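Long-range contacts in programmed cell death 6-interacting protein (Homo sapiens, PDB 2OEW), which takes part in concentrating and sorting cargo proteins of the multivesicular body for intralumenal vesicles, and in membrane repair, cytokinesis and apoptosis: residues Lys168-His173 against Gln217-Leu222; Glu261-Leu266 against Ser310-Tyr315. All coordinates share one frame; numbering follows the deposited sequence.

Interaction 1 (Lys168-His173 against Gln217-Leu222); sequences KIAAKH and QEVFFL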
ATOM      1  N   LYS A 168       1.012  11.317   9.712  1.00 55.78           N
ATOM      2  CA  LYS A 168      -0.324  11.413   9.112  1.00 56.45           C
ATOM      3  C   LYS A 168      -0.361  11.265   7.595  1.00 53.87           C
ATOM      4  O   LYS A 168      -1.302  10.704   7.048  1.00 53.06           O
ATOM      5  CB  LYS A 168      -1.093  12.662   9.562  1.00 60.55           C
ATOM      6  CG  LYS A 168      -2.277  12.352  10.559  1.00 65.69           C
ATOM      7  CD  LYS A 168      -3.056  11.007  10.249  1.00 65.94           C
ATOM      8  CE  LYS A 168      -3.756  10.981   8.844  1.00 65.17           C
ATOM      9  NZ  LYS A 168      -4.267   9.623   8.429  1.00 61.56           N
ATOM     10  N   ILE A 169       0.651  11.778   6.905  1.00 53.14           N
ATOM     11  CA  ILE A 169       0.675  11.663   5.444  1.00 50.61           C
ATOM     12  C   ILE A 169       0.902  10.183   5.083  1.00 47.26           C
ATOM     13  O   ILE A 169       0.232   9.652   4.208  1.00 45.39           O
ATOM     14  CB  ILE A 169       1.687  12.688   4.794  1.00 51.87           C
ATOM     15  CG1 ILE A 169       1.045  14.081   4.758  1.00 56.20           C
ATOM     16  CG2 ILE A 169       2.092  12.308   3.382  1.00 48.65           C
ATOM     17  CD1 ILE A 169       2.026  15.217   4.558  1.00 60.15           C
ATOM     18  N   ALA A 170       1.810   9.516   5.802  1.00 46.09           N
ATOM     19  CA  ALA A 170       2.097   8.114   5.539  1.00 43.35           C
ATOM     20  C   ALA A 170       0.900   7.218   5.841  1.00 42.20           C
ATOM     21  O   ALA A 170       0.620   6.295   5.100  1.00 40.50           O
ATOM     22  CB  ALA A 170       3.359   7.653   6.293  1.00 43.35           C
ATOM     23  N   ALA A 171       0.157   7.502   6.897  1.00 43.62           N
ATOM     24  CA  ALA A 171      -0.979   6.641   7.217  1.00 43.61           C
ATOM     25  C   ALA A 171      -2.114   6.865   6.215  1.00 44.41           C
ATOM     26  O   ALA A 171      -2.710   5.897   5.727  1.00 44.10           O
ATOM     27  CB  ALA A 171      -1.447   6.863   8.642  1.00 45.72           C
ATOM     28  N   LYS A 172      -2.395   8.125   5.881  1.00 45.95           N
ATOM     29  CA  LYS A 172      -3.366   8.449   4.822  1.00 46.87           C
ATOM     30  C   LYS A 172      -3.084   7.778   3.461  1.00 44.38           C
ATOM     31  O   LYS A 172      -4.010   7.258   2.812  1.00 43.58           O
ATOM     32  CB  LYS A 172      -3.484   9.961   4.632  1.00 49.62           C
ATOM     33  CG  LYS A 172      -4.376  10.397   3.436  1.00 53.14           C
ATOM     34  CD  LYS A 172      -3.856  11.693   2.821  1.00 59.61           C
ATOM     35  CE  LYS A 172      -4.924  12.418   2.028  1.00 63.35           C
ATOM     36  NZ  LYS A 172      -6.023  12.829   2.949  1.00 67.58           N
ATOM     37  N   HIS A 173      -1.829   7.812   3.014  1.00 42.89           N
ATOM     38  CA  HIS A 173      -1.498   7.315   1.677  1.00 41.29           C
ATOM     39  C   HIS A 173      -1.460   5.788   1.657  1.00 39.74           C
ATOM     40  O   HIS A 173      -1.888   5.165   0.673  1.00 38.88           O
ATOM     41  CB  HIS A 173      -0.162   7.875   1.180  1.00 41.33           C
ATOM     42  CG  HIS A 173      -0.245   9.266   0.608  1.00 44.18           C
ATOM     43  ND1 HIS A 173      -1.343   9.733  -0.084  1.00 46.47           N
ATOM     44  CD2 HIS A 173       0.651  10.283   0.611  1.00 44.03           C
ATOM     45  CE1 HIS A 173      -1.127  10.983  -0.459  1.00 45.71           C
ATOM     46  NE2 HIS A 173       0.075  11.338  -0.048  1.00 43.31           N
ATOM     47  N   GLN A 217      -0.869   0.503   9.623  1.00 35.39           N
ATOM     48  CA  GLN A 217      -1.061   0.211  11.049  1.00 36.29           C
ATOM     49  C   GLN A 217       0.248   0.350  11.831  1.00 36.46           C
ATOM     50  O   GLN A 217       0.261   0.886  12.947  1.00 38.13           O
ATOM     51  CB  GLN A 217      -1.650  -1.183  11.179  1.00 35.79           C
ATOM     52  CG  GLN A 217      -1.632  -1.795  12.547  1.00 37.66           C
ATOM     53  CD  GLN A 217      -2.796  -1.352  13.418  1.00 39.70           C
ATOM     54  OE1 GLN A 217      -3.784  -0.793  12.935  1.00 40.33           O
ATOM     55  NE2 GLN A 217      -2.672  -1.594  14.715  1.00 39.43           N
ATOM     56  N   GLU A 218       1.352  -0.103  11.241  1.00 35.14           N
ATOM     57  CA  GLU A 218       2.653   0.127  11.809  1.00 34.99           C
ATOM     58  C   GLU A 218       2.908   1.620  12.043  1.00 36.75           C
ATOM     59  O   GLU A 218       3.579   2.001  13.045  1.00 37.94           O
ATOM     60  CB  GLU A 218       3.706  -0.405  10.880  1.00 34.86           C
ATOM     61  CG  GLU A 218       5.079   0.075  11.230  1.00 36.31           C
ATOM     62  CD  GLU A 218       6.147  -0.634  10.454  1.00 37.52           C
ATOM     63  OE1 GLU A 218       5.895  -1.070   9.307  1.00 35.35           O
ATOM     64  OE2 GLU A 218       7.257  -0.741  11.002  1.00 40.61           O
ATOM     65  N   VAL A 219       2.402   2.455  11.122  1.00 36.43           N
ATOM     66  CA  VAL A 219       2.524   3.918  11.253  1.00 37.35           C
ATOM     67  C   VAL A 219       1.704   4.384  12.461  1.00 38.85           C
ATOM     68  O   VAL A 219       2.178   5.210  13.246  1.00 40.28           O
ATOM     69  CB  VAL A 219       2.156   4.719   9.951  1.00 38.06           C
ATOM     70  CG1 VAL A 219       2.048   6.235  10.245  1.00 38.65           C
ATOM     71  CG2 VAL A 219       3.193   4.471   8.811  1.00 36.31           C
ATOM     72  N   PHE A 220       0.502   3.830  12.636  1.00 38.57           N
ATOM     73  CA  PHE A 220      -0.305   4.133  13.837  1.00 40.43           C
ATOM     74  C   PHE A 220       0.320   3.617  15.143  1.00 40.76           C
ATOM     75  O   PHE A 220       0.194   4.250  16.188  1.00 43.16           O
ATOM     76  CB  PHE A 220      -1.776   3.716  13.679  1.00 39.86           C
ATOM     77  CG  PHE A 220      -2.601   4.710  12.855  1.00 43.22           C
ATOM     78  CD1 PHE A 220      -3.140   4.348  11.628  1.00 43.40           C
ATOM     79  CD2 PHE A 220      -2.795   6.018  13.300  1.00 44.99           C
ATOM     80  CE1 PHE A 220      -3.873   5.258  10.872  1.00 44.72           C
ATOM     81  CE2 PHE A 220      -3.517   6.943  12.548  1.00 47.52           C
ATOM     82  CZ  PHE A 220      -4.062   6.563  11.329  1.00 46.72           C
ATOM     83  N   PHE A 221       1.029   2.494  15.086  1.00 39.74           N
ATOM     84  CA  PHE A 221       1.778   2.037  16.257  1.00 39.52           C
ATOM     85  C   PHE A 221       2.908   3.036  16.539  1.00 41.23           C
ATOM     86  O   PHE A 221       3.079   3.477  17.679  1.00 41.88           O
ATOM     87  CB  PHE A 221       2.297   0.619  16.006  1.00 37.59           C
ATOM     88  CG  PHE A 221       3.526   0.279  16.745  1.00 34.81           C
ATOM     89  CD1 PHE A 221       3.454  -0.221  18.027  1.00 35.63           C
ATOM     90  CD2 PHE A 221       4.760   0.402  16.138  1.00 36.02           C
ATOM     91  CE1 PHE A 221       4.599  -0.558  18.722  1.00 35.66           C
ATOM     92  CE2 PHE A 221       5.917   0.077  16.822  1.00 37.67           C
ATOM     93  CZ  PHE A 221       5.832  -0.393  18.128  1.00 37.76           C
ATOM     94  N   LEU A 222       3.646   3.423  15.492  1.00 41.50           N
ATOM     95  CA  LEU A 222       4.766   4.364  15.656  1.00 43.76           C
ATOM     96  C   LEU A 222       4.319   5.711  16.247  1.00 46.64           C
ATOM     97  O   LEU A 222       5.011   6.317  17.097  1.00 48.64           O
ATOM     98  CB  LEU A 222       5.505   4.570  14.331  1.00 43.53           C
ATOM     99  CG  LEU A 222       6.502   3.481  13.864  1.00 42.53           C
ATOM    100  CD1 LEU A 222       6.971   3.832  12.439  1.00 40.11           C
ATOM    101  CD2 LEU A 222       7.729   3.255  14.815  1.00 37.94           C
TER
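Val219 faces Ala171 between helices 164-191 and 202-226 of the BRO1 domain; the CA atoms of Val219 and Ala171 are 6.0 Å apart, the nearest such pair of the two segments. The two branches of the valine share the work. CG1 lies anti to the backbone N (chi1 169°) and meets Ala171 CB at 3.9 Å, while CG2, beside the backbone N, reaches Ala170 CB at 4.1 Å. One valine thus covers two consecutive alanines, and Leu167 and Tyr174 of the same helix 164-191 also touch it.

Phe220 follows, its CB not aimed straight at the partner helix. With CG anti to its own carbonyl carbon (chi1 -79°), the ring swings back toward helix 164-191, and its far corner does the touching: CE1 lies 3.7 Å from Ala171 CB, with CZ almost as near. Ala171 CB is therefore shared between Val219 CG1 and the Phe220 ring, which meets the methyl obliquely. Lys168, whose CB points away from helix 202-226, curls its chain back until NZ is 4.2 Å from Phe220 CZ. Gln175 and Val359 also touch the phenylalanine.

The short segments run nearly antiparallel, at 155°, with their axes 9.0 Å apart. Methyl groups on one helix let the valine and phenylalanine of the other approach this closely, and apart from the lysine amine at the margin the contact is purely apolar, held by van der Waals packing rather than by polar bonds.

Interaction 2 (Glu261-Leu266 against Ser310-Tyr315); sequences EVFPVL and SRYDEY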
ATOM      1  N   GLU A 261      12.714  -8.759  -2.164  1.00 49.94           N
ATOM      2  CA  GLU A 261      12.800  -8.170  -0.820  1.00 48.73           C
ATOM      3  C   GLU A 261      11.477  -8.197  -0.063  1.00 45.05           C
ATOM      4  O   GLU A 261      11.474  -8.094   1.150  1.00 44.91           O
ATOM      5  CB  GLU A 261      13.262  -6.707  -0.882  1.00 50.56           C
ATOM      6  CG  GLU A 261      14.352  -6.413  -1.921  1.00 59.25           C
ATOM      7  CD  GLU A 261      13.810  -6.255  -3.352  1.00 67.86           C
ATOM      8  OE1 GLU A 261      13.229  -5.180  -3.660  1.00 70.03           O
ATOM      9  OE2 GLU A 261      13.996  -7.198  -4.171  1.00 71.69           O
ATOM     10  N   VAL A 262      10.355  -8.316  -0.758  1.00 43.25           N
ATOM     11  CA  VAL A 262       9.061  -8.168  -0.101  1.00 40.31           C
ATOM     12  C   VAL A 262       8.808  -9.206   0.976  1.00 39.05           C
ATOM     13  O   VAL A 262       8.440  -8.842   2.088  1.00 38.49           O
ATOM     14  CB  VAL A 262       7.904  -8.123  -1.111  1.00 40.58           C
ATOM     15  CG1 VAL A 262       6.581  -8.187  -0.432  1.00 37.30           C
ATOM     16  CG2 VAL A 262       7.989  -6.878  -1.938  1.00 39.88           C
ATOM     17  N   PHE A 263       9.027 -10.483   0.670  1.00 39.36           N
ATOM     18  CA  PHE A 263       8.649 -11.573   1.587  1.00 38.12           C
ATOM     19  C   PHE A 263       9.533 -11.583   2.854  1.00 36.48           C
ATOM     20  O   PHE A 263       9.034 -11.704   3.952  1.00 34.83           O
ATOM     21  CB  PHE A 263       8.692 -12.939   0.859  1.00 39.05           C
ATOM     22  CG  PHE A 263       8.597 -14.121   1.787  1.00 38.54           C
ATOM     23  CD1 PHE A 263       7.357 -14.639   2.155  1.00 38.37           C
ATOM     24  CD2 PHE A 263       9.758 -14.716   2.304  1.00 41.21           C
ATOM     25  CE1 PHE A 263       7.264 -15.728   3.050  1.00 39.12           C
ATOM     26  CE2 PHE A 263       9.685 -15.815   3.183  1.00 41.02           C
ATOM     27  CZ  PHE A 263       8.441 -16.315   3.557  1.00 40.62           C
ATOM     28  N   PRO A 264      10.859 -11.502   2.685  1.00 36.44           N
ATOM     29  CA  PRO A 264      11.697 -11.340   3.872  1.00 35.62           C
ATOM     30  C   PRO A 264      11.389 -10.097   4.724  1.00 34.06           C
ATOM     31  O   PRO A 264      11.543 -10.184   5.934  1.00 34.21           O
ATOM     32  CB  PRO A 264      13.114 -11.276   3.330  1.00 37.59           C
ATOM     33  CG  PRO A 264      13.001 -11.241   1.828  1.00 39.04           C
ATOM     34  CD  PRO A 264      11.629 -11.642   1.443  1.00 37.79           C
ATOM     35  N   VAL A 265      10.966  -8.963   4.146  1.00 32.66           N
ATOM     36  CA  VAL A 265      10.647  -7.809   4.977  1.00 30.56           C
ATOM     37  C   VAL A 265       9.340  -8.093   5.745  1.00 30.60           C
ATOM     38  O   VAL A 265       9.217  -7.751   6.936  1.00 29.96           O
ATOM     39  CB  VAL A 265      10.547  -6.469   4.173  1.00 31.91           C
ATOM     40  CG1 VAL A 265       9.767  -5.370   4.960  1.00 27.80           C
ATOM     41  CG2 VAL A 265      11.925  -5.971   3.736  1.00 28.62           C
ATOM     42  N   LEU A 266       8.390  -8.766   5.092  1.00 30.67           N
ATOM     43  CA  LEU A 266       7.115  -9.092   5.739  1.00 29.10           C
ATOM     44  C   LEU A 266       7.332 -10.102   6.852  1.00 30.02           C
ATOM     45  O   LEU A 266       6.658 -10.056   7.913  1.00 29.52           O
ATOM     46  CB  LEU A 266       6.154  -9.638   4.719  1.00 28.69           C
ATOM     47  CG  LEU A 266       5.661  -8.664   3.650  1.00 28.24           C
ATOM     48  CD1 LEU A 266       4.807  -9.408   2.625  1.00 27.26           C
ATOM     49  CD2 LEU A 266       4.857  -7.549   4.309  1.00 31.36           C
ATOM     50  N   SER A 310      19.188 -13.103  13.086  1.00 43.05           N
ATOM     51  CA  SER A 310      20.027 -14.097  12.413  1.00 46.05           C
ATOM     52  C   SER A 310      19.458 -14.452  11.053  1.00 46.65           C
ATOM     53  O   SER A 310      20.185 -14.672  10.088  1.00 48.04           O
ATOM     54  CB  SER A 310      20.241 -15.350  13.266  1.00 46.64           C
ATOM     55  OG  SER A 310      19.070 -15.700  13.985  1.00 47.86           O
ATOM     56  N   ARG A 311      18.140 -14.481  10.976  1.00 46.84           N
ATOM     57  CA  ARG A 311      17.480 -14.856   9.745  1.00 47.09           C
ATOM     58  C   ARG A 311      17.333 -13.697   8.776  1.00 47.40           C
ATOM     59  O   ARG A 311      17.405 -13.906   7.577  1.00 48.35           O
ATOM     60  CB  ARG A 311      16.143 -15.487  10.049  1.00 45.50           C
ATOM     61  CG  ARG A 311      15.677 -16.355   8.966  1.00 46.47           C
ATOM     62  CD  ARG A 311      14.404 -17.012   9.342  1.00 46.25           C
ATOM     63  NE  ARG A 311      14.593 -17.985  10.418  1.00 47.67           N
ATOM     64  CZ  ARG A 311      13.609 -18.351  11.223  1.00 47.45           C
ATOM     65  NH1 ARG A 311      12.415 -17.795  11.053  1.00 47.44           N
ATOM     66  NH2 ARG A 311      13.812 -19.233  12.200  1.00 46.56           N
ATOM     67  N   TYR A 312      17.179 -12.476   9.279  1.00 50.40           N
ATOM     68  CA  TYR A 312      16.865 -11.315   8.394  1.00 51.38           C
ATOM     69  C   TYR A 312      17.803 -10.065   8.472  1.00 53.43           C
ATOM     70  O   TYR A 312      17.392  -8.944   8.157  1.00 52.18           O
ATOM     71  CB  TYR A 312      15.376 -10.949   8.538  1.00 48.42           C
ATOM     72  CG  TYR A 312      14.470 -12.077   8.084  1.00 47.65           C
ATOM     73  CD1 TYR A 312      13.616 -12.753   8.982  1.00 44.04           C
ATOM     74  CD2 TYR A 312      14.525 -12.519   6.759  1.00 48.84           C
ATOM     75  CE1 TYR A 312      12.801 -13.806   8.545  1.00 45.85           C
ATOM     76  CE2 TYR A 312      13.732 -13.559   6.304  1.00 49.47           C
ATOM     77  CZ  TYR A 312      12.869 -14.202   7.180  1.00 50.26           C
ATOM     78  OH  TYR A 312      12.108 -15.240   6.649  1.00 50.64           O
ATOM     79  N   ASP A 313      19.036 -10.309   8.928  1.00 57.20           N
ATOM     80  CA  ASP A 313      20.236  -9.465   8.808  1.00 61.03           C
ATOM     81  C   ASP A 313      20.202  -8.462   7.640  1.00 62.37           C
ATOM     82  O   ASP A 313      20.322  -7.244   7.829  1.00 62.69           O
ATOM     83  CB  ASP A 313      21.429 -10.431   8.603  1.00 64.26           C
ATOM     84  CG  ASP A 313      22.732  -9.955   9.255  1.00 69.09           C
ATOM     85  OD1 ASP A 313      23.808 -10.074   8.605  1.00 75.51           O
ATOM     86  OD2 ASP A 313      22.708  -9.498  10.421  1.00 70.20           O
ATOM     87  N   GLU A 314      20.024  -8.973   6.427  1.00 63.35           N
ATOM     88  CA  GLU A 314      20.202  -8.161   5.239  1.00 65.61           C
ATOM     89  C   GLU A 314      19.056  -7.175   4.974  1.00 62.58           C
ATOM     90  O   GLU A 314      19.086  -6.461   3.969  1.00 63.67           O
ATOM     91  CB  GLU A 314      20.404  -9.082   4.019  1.00 67.53           C
ATOM     92  CG  GLU A 314      21.285  -8.505   2.920  1.00 71.98           C
ATOM     93  CD  GLU A 314      21.032  -9.136   1.547  1.00 73.89           C
ATOM     94  OE1 GLU A 314      20.801  -8.371   0.557  1.00 76.67           O
ATOM     95  OE2 GLU A 314      21.058 -10.391   1.465  1.00 77.74           O
ATOM     96  N   TYR A 315      18.055  -7.137   5.852  1.00 59.36           N
ATOM     97  CA  TYR A 315      16.800  -6.424   5.561  1.00 56.89           C
ATOM     98  C   TYR A 315      16.298  -5.474   6.649  1.00 56.10           C
ATOM     99  O   TYR A 315      15.613  -4.493   6.346  1.00 55.96           O
ATOM    100  CB  TYR A 315      15.669  -7.410   5.208  1.00 54.60           C
ATOM    101  CG  TYR A 315      15.942  -8.286   3.999  1.00 54.42           C
ATOM    102  CD1 TYR A 315      15.868  -7.773   2.713  1.00 51.56           C
ATOM    103  CD2 TYR A 315      16.277  -9.623   4.152  1.00 52.96           C
ATOM    104  CE1 TYR A 315      16.121  -8.560   1.613  1.00 52.91           C
ATOM    105  CE2 TYR A 315      16.533 -10.419   3.063  1.00 55.30           C
ATOM    106  CZ  TYR A 315      16.454  -9.885   1.786  1.00 56.29           C
ATOM    107  OH  TYR A 315      16.714 -10.683   0.682  1.00 59.56           O
TER
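A largely apolar contact at the domain surface packs Pro264, near the start of helix 262-287, against two tyrosines near the end of helix 291-312. Pro264 CB lies over one face of the Tyr315 ring in a CH-pi contact, 3.8 Å from the ring centroid and 23° off the normal. It sits toward the rim, closest to CE2 at 3.5 Å, and Pro264 CG continues across the ring to CZ at 3.7 Å. Glu314 CB covers the opposite face.

These are neighbouring antiparallel helices in the helical core of the BRO1 domain, a family grouped with the TPR-like folds, and the contact brings the start of one beside the end of the next. Tyr312 flanks the same proline: its CE2 lies 3.8 Å from Pro264 CB, and Pro264 O stands over one ring face, with Arg311 CG over the other. The hydrogen bond from Tyr315 N to Tyr312 O (3.0 Å) closes a turn between the tyrosines; in both, CG lies anti to the carbonyl carbon (chi1 -63° and -60°), which turns both rings onto Pro264. Val265 CG2 approaches Tyr315 CB more loosely, at 4.3 Å, while Glu261 CA comes up to CE1 of the Tyr315 ring obliquely. Ala267 and Ala268 also meet Tyr312.

In the fold
The two contacts follow one another along the chain, and both lie in the BRO1 domain, the N-terminal part of a longer protein. Their centres lie about 21 Å apart and their nearest atoms about 7 Å. Interaction 1 is the more deeply placed, about 11 Å from the centre of the chain against about 18 Å for the centre of interaction 2. Helices 202-226 and 262-287 bridge the two: Glu218 forms a salt bridge with Lys269, and Val262 and Leu266 pack on Ile211. Phe245 of helix 231-252 touches both Glu218 and Leu266. Three of the four segments, all but 168-173, fall in the region that interacts with CHMP4 proteins and EIAV p9.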